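Local coordinates for UDP-N-Acetylglucosamine 2-Epimerase (Thermus thermophilus, PDB 1V4V), which probably catalyses the interconversion of UDP-N-acetylglucosamine and UDP-N-acetylmannosamine by inverting the sugar at its C2 carbon, at residues 180-185 and 263-268; 200-205 and 276-281; 270-275 and 290-295. All blocks are in the same frame, centred on the assembly; numbering follows the deposited sequence.

The three contacts form one continuous patch of packing that runs from the domain junction into the core of the second of two Rossmann-like domains, as in other GT-B proteins. Contacts 1 and 3 share helix 265-273, and their centres lie about 10 Å apart; V182 CG1 meets L292 CG at 3.6 Å, joining them directly. The centres of contacts 2 and 3 are also about 10 Å apart; T202 OG1 and S275 OG, 2.7 Å apart, are probably hydrogen-bonded, and L278 N probably bonds P295 O (2.9 Å), just before strand 296-298. Contacts 1 and 2, centres about 15 Å apart, meet where M268 CE packs on T204 OG1 (3.7 Å). A bound glycerol, probably from the crystallisation liquor, lies about 3 Å from the V182 side chain.

Contact 1 of 3, residues 180-185 and 263-268; sequences DAVLLA and LEYGSM
A181 meets Y265 at the far end of the tyrosine, its CB 4.0 Å from OH. One residue on, V182 makes the closer approach to the phenol: CG2 lies 3.4 Å from Y265 OH, and the two side chains cross at about a right angle. The valine's rotation divides its work: CG1 is anti to the backbone N (chi1 -178°) and packs against L292, which sets CG2, beside that N, against Y265 OH. A full turn after A181, A185 brings its methyl obliquely to the ring, CB lying 3.5 Å from Y265 CE2 and almost as near CD2. With CG of Y265 anti to the backbone N (chi1 -168°), its ring lies against A185 and its OH arrives at A181 and V182 of helix 177-188. Beside it the backbones themselves come close, the CA atoms of A185 and G266 being 4.6 Å apart. No hydrogen bond crosses the contact, which is one of van der Waals packing. E264 is the N-cap of the helix that Y265 begins. Helix 177-188, which follows the last strand of the first sheet, is thus laid against the start of helix 265-273 from the second domain; T19 of helix 15-29 touches both A181 and Y265, and E288 of helix 283-291 touches V182 and Y265.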
ATOM      1  N   ASP A 180     -25.631  -9.650   1.460  1.00 29.68           N
ATOM      2  CA  ASP A 180     -25.995 -10.031   2.826  1.00 30.35           C
ATOM      3  C   ASP A 180     -26.708  -8.863   3.509  1.00 29.74           C
ATOM      4  O   ASP A 180     -27.696  -9.050   4.220  1.00 30.44           O
ATOM      5  CB  ASP A 180     -24.747 -10.346   3.664  1.00 31.68           C
ATOM      6  CG  ASP A 180     -23.878 -11.428   3.065  1.00 33.21           C
ATOM      7  OD1 ASP A 180     -23.607 -11.385   1.849  1.00 32.91           O
ATOM      8  OD2 ASP A 180     -23.448 -12.321   3.824  1.00 36.58           O
ATOM      9  N   ALA A 181     -26.181  -7.659   3.297  1.00 28.40           N
ATOM     10  CA  ALA A 181     -26.724  -6.453   3.912  1.00 28.29           C
ATOM     11  C   ALA A 181     -28.183  -6.179   3.566  1.00 28.92           C
ATOM     12  O   ALA A 181     -28.971  -5.807   4.438  1.00 29.66           O
ATOM     13  CB  ALA A 181     -25.868  -5.250   3.539  1.00 27.75           C
ATOM     14  N   VAL A 182     -28.542  -6.340   2.296  1.00 26.87           N
ATOM     15  CA  VAL A 182     -29.919  -6.109   1.881  1.00 27.76           C
ATOM     16  C   VAL A 182     -30.837  -7.122   2.558  1.00 27.72           C
ATOM     17  O   VAL A 182     -31.880  -6.757   3.094  1.00 29.58           O
ATOM     18  CB  VAL A 182     -30.079  -6.229   0.348  1.00 27.97           C
ATOM     19  CG1 VAL A 182     -31.522  -5.921  -0.049  1.00 30.10           C
ATOM     20  CG2 VAL A 182     -29.135  -5.261  -0.346  1.00 26.94           C
ATOM     21  N   LEU A 183     -30.442  -8.392   2.534  1.00 29.03           N
ATOM     22  CA  LEU A 183     -31.223  -9.458   3.154  1.00 31.57           C
ATOM     23  C   LEU A 183     -31.435  -9.174   4.637  1.00 33.09           C
ATOM     24  O   LEU A 183     -32.526  -9.385   5.173  1.00 31.11           O
ATOM     25  CB  LEU A 183     -30.516 -10.803   2.985  1.00 32.34           C
ATOM     26  CG  LEU A 183     -30.444 -11.366   1.564  1.00 34.67           C
ATOM     27  CD1 LEU A 183     -29.530 -12.584   1.532  1.00 34.79           C
ATOM     28  CD2 LEU A 183     -31.845 -11.737   1.096  1.00 36.45           C
ATOM     29  N   LEU A 184     -30.385  -8.692   5.296  1.00 31.91           N
ATOM     30  CA  LEU A 184     -30.455  -8.365   6.717  1.00 32.16           C
ATOM     31  C   LEU A 184     -31.373  -7.164   6.946  1.00 31.08           C
ATOM     32  O   LEU A 184     -32.217  -7.175   7.846  1.00 32.60           O
ATOM     33  CB  LEU A 184     -29.050  -8.058   7.249  1.00 34.27           C
ATOM     34  CG  LEU A 184     -28.909  -7.634   8.714  1.00 38.09           C
ATOM     35  CD1 LEU A 184     -29.538  -8.677   9.624  1.00 36.06           C
ATOM     36  CD2 LEU A 184     -27.432  -7.454   9.044  1.00 39.62           C
ATOM     37  N   ALA A 185     -31.207  -6.131   6.127  1.00 29.79           N
ATOM     38  CA  ALA A 185     -32.018  -4.929   6.250  1.00 30.41           C
ATOM     39  C   ALA A 185     -33.495  -5.259   6.047  1.00 30.96           C
ATOM     40  O   ALA A 185     -34.361  -4.709   6.731  1.00 28.92           O
ATOM     41  CB  ALA A 185     -31.570  -3.885   5.234  1.00 30.51           C
ATOM     42  N   LEU A 263     -38.145   6.176   1.438  1.00 36.68           N
ATOM     43  CA  LEU A 263     -38.051   5.286   2.590  1.00 36.63           C
ATOM     44  C   LEU A 263     -36.617   5.086   3.066  1.00 37.86           C
ATOM     45  O   LEU A 263     -35.664   5.349   2.337  1.00 37.73           O
ATOM     46  CB  LEU A 263     -38.655   3.920   2.240  1.00 35.88           C
ATOM     47  CG  LEU A 263     -40.109   3.870   1.760  1.00 34.89           C
ATOM     48  CD1 LEU A 263     -40.437   2.463   1.285  1.00 34.52           C
ATOM     49  CD2 LEU A 263     -41.044   4.293   2.873  1.00 35.19           C
ATOM     50  N   GLU A 264     -36.475   4.613   4.301  1.00 39.63           N
ATOM     51  CA  GLU A 264     -35.158   4.352   4.866  1.00 40.53           C
ATOM     52  C   GLU A 264     -34.685   3.013   4.313  1.00 39.24           C
ATOM     53  O   GLU A 264     -35.494   2.207   3.852  1.00 39.30           O
ATOM     54  CB  GLU A 264     -35.229   4.295   6.395  1.00 44.21           C
ATOM     55  CG  GLU A 264     -35.808   5.550   7.028  1.00 49.98           C
ATOM     56  CD  GLU A 264     -35.660   5.569   8.538  1.00 54.01           C
ATOM     57  OE1 GLU A 264     -34.506   5.577   9.024  1.00 57.02           O
ATOM     58  OE2 GLU A 264     -36.694   5.579   9.239  1.00 56.21           O
ATOM     59  N   TYR A 265     -33.379   2.779   4.359  1.00 37.36           N
ATOM     60  CA  TYR A 265     -32.799   1.542   3.845  1.00 36.43           C
ATOM     61  C   TYR A 265     -33.600   0.293   4.223  1.00 35.62           C
ATOM     62  O   TYR A 265     -34.015  -0.475   3.355  1.00 35.55           O
ATOM     63  CB  TYR A 265     -31.359   1.393   4.342  1.00 36.94           C
ATOM     64  CG  TYR A 265     -30.584   0.294   3.647  1.00 38.17           C
ATOM     65  CD1 TYR A 265     -30.406   0.311   2.264  1.00 38.87           C
ATOM     66  CD2 TYR A 265     -30.018  -0.756   4.371  1.00 38.46           C
ATOM     67  CE1 TYR A 265     -29.683  -0.689   1.614  1.00 38.77           C
ATOM     68  CE2 TYR A 265     -29.291  -1.765   3.734  1.00 38.09           C
ATOM     69  CZ  TYR A 265     -29.128  -1.724   2.355  1.00 39.32           C
ATOM     70  OH  TYR A 265     -28.412  -2.711   1.716  1.00 39.63           O
ATOM     71  N   GLY A 266     -33.824   0.102   5.518  1.00 33.23           N
ATOM     72  CA  GLY A 266     -34.556  -1.065   5.975  1.00 31.12           C
ATOM     73  C   GLY A 266     -36.007  -1.163   5.538  1.00 29.28           C
ATOM     74  O   GLY A 266     -36.468  -2.234   5.140  1.00 28.31           O
ATOM     75  N   SER A 267     -36.737  -0.057   5.618  1.00 28.78           N
ATOM     76  CA  SER A 267     -38.141  -0.066   5.238  1.00 29.38           C
ATOM     77  C   SER A 267     -38.307  -0.366   3.749  1.00 29.82           C
ATOM     78  O   SER A 267     -39.255  -1.045   3.345  1.00 29.92           O
ATOM     79  CB  SER A 267     -38.795   1.271   5.579  1.00 30.00           C
ATOM     80  OG  SER A 267     -40.190   1.215   5.341  1.00 34.28           O
HETATM   81  N   MSE A 268     -37.387   0.143   2.936  1.00 27.87           N
HETATM   82  CA  MSE A 268     -37.444  -0.099   1.496  1.00 29.01           C
HETATM   83  C   MSE A 268     -37.121  -1.557   1.195  1.00 27.36           C
HETATM   84  O   MSE A 268     -37.765  -2.175   0.353  1.00 27.39           O
HETATM   85  CB  MSE A 268     -36.463   0.814   0.754  1.00 30.75           C
HETATM   86  CG  MSE A 268     -36.354   0.527  -0.745  1.00 33.74           C
HETATM   87 SE   MSE A 268     -38.031   0.702  -1.709  1.00 37.08          SE
HETATM   88  CE  MSE A 268     -37.701   2.387  -2.586  1.00 39.59           C
TER

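Contact 2 of 3, residues 200-205 and 276-281; sequences YVTVTM and LLLVTD
T202 pairs with the neighbouring strand through both its backbone groups: its N donates to L277 O at 3.0 Å, and its O accepts from V279 N at 2.8 Å, nearly straight at 170°. T204 N continues the pattern to V279 O. At the start, where the chain turns a corner, Y200 O takes L276 N, and L277 N is buried without a partner in the model. The strands 200-203 and 277-280 run parallel, their axes 4.8 Å apart and inclined by 21°. On one face V201 CG1, anti to its own backbone N (chi1 170°), reaches diagonally to V279 CG2 at 4.0 Å, and V203 lies side by side with V279, CG2 against CB. The opposite face carries T202 and L278, whose side chains slant across each other with T202 CG2 3.7 Å from L278 CD1; the same leucine methyl also rests on T202 O. Beyond this shell, helix 214-227 covers the valine face through L221, which touches V203. Helix 265-273 covers the other, with L271 on T202 and M272 on L278. T202 OG1 is held by S275 OG, and strands 232-236 and 296-298 bond the outer edges of the pair, making it the middle of a six-stranded parallel sheet. At the C-terminal ends D281 turns its carboxylate towards M205, OD2 lying 3.7 Å from M205 CA. OD2 accepts from H206 N, and OD1 from R207 N and N210 ND2. The chemistry thus changes along the pair: regular pairing of T202-T204 with L277-V279, between an apolar valine face and a mixed one, gives way to a carboxylate whose oxygens take three N-H groups, tying the loop after M205 to the neighbouring strand end.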
ATOM      1  N   TYR A 200     -48.008  -6.821  -3.634  1.00 20.16           N
ATOM      2  CA  TYR A 200     -47.465  -5.522  -4.002  1.00 19.33           C
ATOM      3  C   TYR A 200     -46.481  -5.559  -5.157  1.00 17.69           C
ATOM      4  O   TYR A 200     -45.872  -6.588  -5.444  1.00 19.32           O
ATOM      5  CB  TYR A 200     -46.715  -4.895  -2.826  1.00 20.19           C
ATOM      6  CG  TYR A 200     -47.462  -4.900  -1.515  1.00 21.98           C
ATOM      7  CD1 TYR A 200     -47.120  -5.797  -0.502  1.00 24.17           C
ATOM      8  CD2 TYR A 200     -48.494  -3.995  -1.277  1.00 23.64           C
ATOM      9  CE1 TYR A 200     -47.786  -5.790   0.721  1.00 27.56           C
ATOM     10  CE2 TYR A 200     -49.173  -3.981  -0.057  1.00 25.22           C
ATOM     11  CZ  TYR A 200     -48.810  -4.879   0.935  1.00 27.84           C
ATOM     12  OH  TYR A 200     -49.466  -4.860   2.146  1.00 31.46           O
ATOM     13  N   VAL A 201     -46.356  -4.407  -5.806  1.00 17.89           N
ATOM     14  CA  VAL A 201     -45.389  -4.185  -6.871  1.00 17.43           C
ATOM     15  C   VAL A 201     -44.728  -2.891  -6.412  1.00 18.38           C
ATOM     16  O   VAL A 201     -45.413  -1.892  -6.193  1.00 19.80           O
ATOM     17  CB  VAL A 201     -46.044  -3.933  -8.249  1.00 17.78           C
ATOM     18  CG1 VAL A 201     -44.982  -3.473  -9.244  1.00 18.05           C
ATOM     19  CG2 VAL A 201     -46.703  -5.216  -8.759  1.00 19.38           C
ATOM     20  N   THR A 202     -43.412  -2.911  -6.227  1.00 18.84           N
ATOM     21  CA  THR A 202     -42.719  -1.702  -5.800  1.00 20.21           C
ATOM     22  C   THR A 202     -42.275  -0.940  -7.031  1.00 21.17           C
ATOM     23  O   THR A 202     -41.756  -1.527  -7.984  1.00 19.76           O
ATOM     24  CB  THR A 202     -41.486  -2.024  -4.928  1.00 20.53           C
ATOM     25  OG1 THR A 202     -41.908  -2.648  -3.709  1.00 23.25           O
ATOM     26  CG2 THR A 202     -40.720  -0.741  -4.589  1.00 20.06           C
ATOM     27  N   VAL A 203     -42.515   0.367  -7.021  1.00 20.68           N
ATOM     28  CA  VAL A 203     -42.138   1.219  -8.141  1.00 20.95           C
ATOM     29  C   VAL A 203     -41.178   2.308  -7.695  1.00 24.54           C
ATOM     30  O   VAL A 203     -41.355   2.908  -6.628  1.00 23.33           O
ATOM     31  CB  VAL A 203     -43.370   1.894  -8.784  1.00 21.76           C
ATOM     32  CG1 VAL A 203     -42.922   2.869  -9.863  1.00 23.00           C
ATOM     33  CG2 VAL A 203     -44.302   0.846  -9.380  1.00 21.40           C
ATOM     34  N   THR A 204     -40.172   2.554  -8.530  1.00 26.98           N
ATOM     35  CA  THR A 204     -39.161   3.575  -8.270  1.00 32.94           C
ATOM     36  C   THR A 204     -38.671   4.201  -9.589  1.00 35.75           C
ATOM     37  O   THR A 204     -38.222   3.501 -10.505  1.00 35.38           O
ATOM     38  CB  THR A 204     -37.958   2.973  -7.492  1.00 36.57           C
ATOM     39  OG1 THR A 204     -38.072   3.312  -6.106  1.00 37.06           O
ATOM     40  CG2 THR A 204     -36.627   3.468  -8.040  1.00 39.01           C
HETATM   41  N   MSE A 205     -38.806   5.519  -9.712  1.00 37.08           N
HETATM   42  CA  MSE A 205     -38.338   6.237 -10.913  1.00 38.58           C
HETATM   43  C   MSE A 205     -37.646   7.515 -10.471  1.00 41.68           C
HETATM   44  O   MSE A 205     -38.276   8.385  -9.858  1.00 42.65           O
HETATM   45  CB  MSE A 205     -39.559   6.580 -11.785  0.50 37.07           C
HETATM   46  CG  MSE A 205     -40.205   5.373 -12.512  0.50 35.71           C
HETATM   47 SE   MSE A 205     -41.312   5.915 -13.995  0.50 33.87          SE
HETATM   48  CE  MSE A 205     -42.760   6.581 -12.974  0.50 31.43           C
ATOM     49  N   LEU A 276     -43.984  -8.655  -5.452  1.00 17.49           N
ATOM     50  CA  LEU A 276     -43.938  -9.668  -6.504  1.00 19.62           C
ATOM     51  C   LEU A 276     -42.983  -9.225  -7.599  1.00 19.02           C
ATOM     52  O   LEU A 276     -42.473 -10.038  -8.370  1.00 18.84           O
ATOM     53  CB  LEU A 276     -45.319  -9.830  -7.159  1.00 25.65           C
ATOM     54  CG  LEU A 276     -46.554 -10.269  -6.373  1.00 28.02           C
ATOM     55  CD1 LEU A 276     -47.773 -10.226  -7.291  1.00 31.55           C
ATOM     56  CD2 LEU A 276     -46.358 -11.669  -5.829  1.00 31.53           C
ATOM     57  N   LEU A 277     -42.760  -7.919  -7.669  1.00 18.50           N
ATOM     58  CA  LEU A 277     -41.931  -7.353  -8.722  1.00 18.05           C
ATOM     59  C   LEU A 277     -41.482  -5.948  -8.365  1.00 17.65           C
ATOM     60  O   LEU A 277     -42.184  -5.229  -7.653  1.00 17.84           O
ATOM     61  CB  LEU A 277     -42.760  -7.291 -10.007  1.00 17.52           C
ATOM     62  CG  LEU A 277     -42.267  -6.497 -11.213  1.00 18.09           C
ATOM     63  CD1 LEU A 277     -41.132  -7.264 -11.873  1.00 15.97           C
ATOM     64  CD2 LEU A 277     -43.416  -6.276 -12.205  1.00 17.20           C
ATOM     65  N   LEU A 278     -40.307  -5.575  -8.866  1.00 17.45           N
ATOM     66  CA  LEU A 278     -39.754  -4.237  -8.674  1.00 17.54           C
ATOM     67  C   LEU A 278     -39.641  -3.581 -10.047  1.00 19.03           C
ATOM     68  O   LEU A 278     -39.076  -4.166 -10.976  1.00 19.84           O
ATOM     69  CB  LEU A 278     -38.354  -4.289  -8.050  1.00 19.47           C
ATOM     70  CG  LEU A 278     -37.630  -2.933  -8.103  1.00 20.54           C
ATOM     71  CD1 LEU A 278     -38.370  -1.927  -7.215  1.00 21.72           C
ATOM     72  CD2 LEU A 278     -36.176  -3.083  -7.659  1.00 21.27           C
ATOM     73  N   VAL A 279     -40.201  -2.382 -10.175  1.00 18.49           N
ATOM     74  CA  VAL A 279     -40.126  -1.616 -11.415  1.00 19.08           C
ATOM     75  C   VAL A 279     -39.206  -0.448 -11.074  1.00 20.43           C
ATOM     76  O   VAL A 279     -39.468   0.291 -10.125  1.00 21.32           O
ATOM     77  CB  VAL A 279     -41.507  -1.066 -11.829  1.00 20.14           C
ATOM     78  CG1 VAL A 279     -41.374  -0.205 -13.090  1.00 22.10           C
ATOM     79  CG2 VAL A 279     -42.474  -2.222 -12.075  1.00 22.24           C
ATOM     80  N   THR A 280     -38.126  -0.274 -11.828  1.00 20.26           N
ATOM     81  CA  THR A 280     -37.208   0.817 -11.515  1.00 21.79           C
ATOM     82  C   THR A 280     -36.365   1.247 -12.708  1.00 25.09           C
ATOM     83  O   THR A 280     -36.408   0.625 -13.769  1.00 24.38           O
ATOM     84  CB  THR A 280     -36.246   0.396 -10.382  1.00 21.31           C
ATOM     85  OG1 THR A 280     -35.436   1.510  -9.995  1.00 22.90           O
ATOM     86  CG2 THR A 280     -35.325  -0.743 -10.857  1.00 22.21           C
ATOM     87  N   ASP A 281     -35.609   2.326 -12.531  1.00 26.69           N
ATOM     88  CA  ASP A 281     -34.707   2.801 -13.574  1.00 29.78           C
ATOM     89  C   ASP A 281     -33.362   3.056 -12.913  1.00 31.53           C
ATOM     90  O   ASP A 281     -32.473   3.682 -13.487  1.00 34.20           O
ATOM     91  CB  ASP A 281     -35.236   4.079 -14.245  1.00 30.09           C
ATOM     92  CG  ASP A 281     -35.312   5.266 -13.298  1.00 30.14           C
ATOM     93  OD1 ASP A 281     -35.658   6.365 -13.778  1.00 32.50           O
ATOM     94  OD2 ASP A 281     -35.036   5.114 -12.090  1.00 29.04           O
TER

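Contact 3 of 3, residues 270-275 and 290-295; sequences ALMRAS and AALGVP
L292 points one branch into helix 265-273, its CD1 coming 3.7 Å from M272 CB and 3.9 Å from R273 N. The L292 and M272 side chains cross at about a right angle. The selenomethionine M272 bends at its third torsion (chi3 -77°), which brings its methyl CE back to within 4.0 Å of the same L292 CD1, so that this branch is met by both the root and the end of M272. The other branch stays looser, CD2 coming no nearer than 4.3 Å to R273 CB. V294 takes a different target, the backbone at the helix end: its CG2 packs on M272 O at 3.3 Å, and CG1 lies near both M272 O and S275 O. M272 O is already an acceptor for S275 N, so the valine covers a carbonyl engaged in the last turn. With V294 cut back to an alanine, both CG methyls go, and M272 O and S275 O would probably lose their apolar cover, a gap opening beside the helix end. S275 OG donates to L271 O at 2.8 Å, from 39° above the carbonyl plane, and also bonds T202 OG1 in the sheet. G293, with positive phi, closes helix 283-291 in a Schellman motif; L292 before it and V294 after it both point toward helix 265-273. The chain then runs through V294 and P295 into strand 296-298, completing the beta-alpha-beta crossover from strand 275-280 that is a repeating element of Rossmann-like domains.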
ATOM      1  N   ALA A 270     -37.605  -4.089   3.114  1.00 23.49           N
ATOM      2  CA  ALA A 270     -38.742  -4.886   3.558  1.00 23.48           C
ATOM      3  C   ALA A 270     -39.862  -4.825   2.519  1.00 21.82           C
ATOM      4  O   ALA A 270     -40.474  -5.841   2.194  1.00 24.15           O
ATOM      5  CB  ALA A 270     -39.241  -4.375   4.907  1.00 22.85           C
ATOM      6  N   LEU A 271     -40.121  -3.630   1.997  1.00 22.53           N
ATOM      7  CA  LEU A 271     -41.160  -3.452   0.987  1.00 22.08           C
ATOM      8  C   LEU A 271     -40.847  -4.292  -0.248  1.00 21.93           C
ATOM      9  O   LEU A 271     -41.706  -5.003  -0.766  1.00 20.69           O
ATOM     10  CB  LEU A 271     -41.261  -1.982   0.590  1.00 22.34           C
ATOM     11  CG  LEU A 271     -42.234  -1.638  -0.541  1.00 22.57           C
ATOM     12  CD1 LEU A 271     -43.658  -2.048  -0.161  1.00 23.23           C
ATOM     13  CD2 LEU A 271     -42.163  -0.149  -0.813  1.00 20.83           C
HETATM   14  N   MSE A 272     -39.611  -4.202  -0.730  1.00 22.69           N
HETATM   15  CA  MSE A 272     -39.223  -4.974  -1.902  1.00 22.38           C
HETATM   16  C   MSE A 272     -39.379  -6.469  -1.658  1.00 22.38           C
HETATM   17  O   MSE A 272     -39.911  -7.190  -2.504  1.00 22.18           O
HETATM   18  CB  MSE A 272     -37.773  -4.669  -2.296  1.00 23.99           C
HETATM   19  CG  MSE A 272     -37.548  -3.277  -2.851  1.00 27.18           C
HETATM   20 SE   MSE A 272     -35.748  -3.110  -3.578  1.00 33.36          SE
HETATM   21  CE  MSE A 272     -34.793  -2.927  -1.918  1.00 35.93           C
ATOM     22  N   ARG A 273     -38.915  -6.938  -0.505  1.00 22.00           N
ATOM     23  CA  ARG A 273     -39.009  -8.354  -0.180  1.00 23.26           C
ATOM     24  C   ARG A 273     -40.461  -8.836  -0.192  1.00 23.44           C
ATOM     25  O   ARG A 273     -40.741  -9.981  -0.548  1.00 22.65           O
ATOM     26  CB  ARG A 273     -38.381  -8.629   1.189  1.00 27.51           C
ATOM     27  CG  ARG A 273     -38.261 -10.109   1.514  1.00 31.04           C
ATOM     28  CD  ARG A 273     -37.617 -10.341   2.873  1.00 36.92           C
ATOM     29  NE  ARG A 273     -38.471  -9.885   3.964  1.00 42.78           N
ATOM     30  CZ  ARG A 273     -38.211 -10.085   5.252  1.00 45.15           C
ATOM     31  NH1 ARG A 273     -37.112 -10.734   5.615  1.00 45.88           N
ATOM     32  NH2 ARG A 273     -39.054  -9.645   6.175  1.00 45.70           N
ATOM     33  N   ALA A 274     -41.384  -7.957   0.185  1.00 22.51           N
ATOM     34  CA  ALA A 274     -42.804  -8.313   0.212  1.00 22.52           C
ATOM     35  C   ALA A 274     -43.491  -8.117  -1.138  1.00 22.88           C
ATOM     36  O   ALA A 274     -44.695  -8.338  -1.263  1.00 23.85           O
ATOM     37  CB  ALA A 274     -43.524  -7.481   1.273  1.00 24.69           C
ATOM     38  N   SER A 275     -42.729  -7.713  -2.150  1.00 21.05           N
ATOM     39  CA  SER A 275     -43.297  -7.458  -3.470  1.00 20.07           C
ATOM     40  C   SER A 275     -43.086  -8.588  -4.473  1.00 20.51           C
ATOM     41  O   SER A 275     -42.135  -9.363  -4.366  1.00 20.29           O
ATOM     42  CB  SER A 275     -42.718  -6.162  -4.043  1.00 20.88           C
ATOM     43  OG  SER A 275     -43.010  -5.058  -3.198  1.00 22.80           O
ATOM     44  N   ALA A 290     -32.335  -7.939  -6.746  1.00 26.92           N
ATOM     45  CA  ALA A 290     -31.684  -9.221  -6.996  1.00 25.72           C
ATOM     46  C   ALA A 290     -31.184  -9.893  -5.718  1.00 27.23           C
ATOM     47  O   ALA A 290     -31.195 -11.121  -5.606  1.00 26.55           O
ATOM     48  CB  ALA A 290     -30.530  -9.032  -7.983  1.00 27.99           C
ATOM     49  N   ALA A 291     -30.749  -9.096  -4.747  1.00 28.16           N
ATOM     50  CA  ALA A 291     -30.259  -9.657  -3.488  1.00 26.26           C
ATOM     51  C   ALA A 291     -31.404 -10.361  -2.763  1.00 27.57           C
ATOM     52  O   ALA A 291     -31.217 -11.397  -2.126  1.00 27.21           O
ATOM     53  CB  ALA A 291     -29.683  -8.545  -2.608  1.00 26.66           C
ATOM     54  N   LEU A 292     -32.599  -9.796  -2.892  1.00 26.21           N
ATOM     55  CA  LEU A 292     -33.789 -10.339  -2.246  1.00 25.91           C
ATOM     56  C   LEU A 292     -34.506 -11.383  -3.099  1.00 26.24           C
ATOM     57  O   LEU A 292     -35.507 -11.956  -2.675  1.00 28.18           O
ATOM     58  CB  LEU A 292     -34.748  -9.192  -1.916  1.00 27.03           C
ATOM     59  CG  LEU A 292     -34.201  -8.124  -0.962  1.00 29.81           C
ATOM     60  CD1 LEU A 292     -35.054  -6.863  -1.022  1.00 30.39           C
ATOM     61  CD2 LEU A 292     -34.168  -8.695   0.451  1.00 32.92           C
ATOM     62  N   GLY A 293     -33.997 -11.632  -4.299  1.00 25.29           N
ATOM     63  CA  GLY A 293     -34.632 -12.605  -5.169  1.00 23.93           C
ATOM     64  C   GLY A 293     -35.956 -12.080  -5.694  1.00 23.30           C
ATOM     65  O   GLY A 293     -36.895 -12.842  -5.939  1.00 25.64           O
ATOM     66  N   VAL A 294     -36.039 -10.764  -5.856  1.00 22.33           N
ATOM     67  CA  VAL A 294     -37.256 -10.135  -6.364  1.00 20.79           C
ATOM     68  C   VAL A 294     -37.060  -9.789  -7.838  1.00 20.02           C
ATOM     69  O   VAL A 294     -36.079  -9.136  -8.203  1.00 20.50           O
ATOM     70  CB  VAL A 294     -37.578  -8.844  -5.580  1.00 20.51           C
ATOM     71  CG1 VAL A 294     -38.812  -8.164  -6.158  1.00 21.04           C
ATOM     72  CG2 VAL A 294     -37.809  -9.179  -4.114  1.00 20.51           C
ATOM     73  N   PRO A 295     -37.985 -10.233  -8.708  1.00 18.62           N
ATOM     74  CA  PRO A 295     -37.883  -9.949 -10.144  1.00 18.17           C
ATOM     75  C   PRO A 295     -37.825  -8.447 -10.363  1.00 18.15           C
ATOM     76  O   PRO A 295     -38.512  -7.693  -9.672  1.00 18.08           O
ATOM     77  CB  PRO A 295     -39.175 -10.544 -10.714  1.00 20.22           C
ATOM     78  CG  PRO A 295     -39.505 -11.651  -9.748  1.00 18.27           C
ATOM     79  CD  PRO A 295     -39.203 -11.006  -8.411  1.00 17.28           C
TER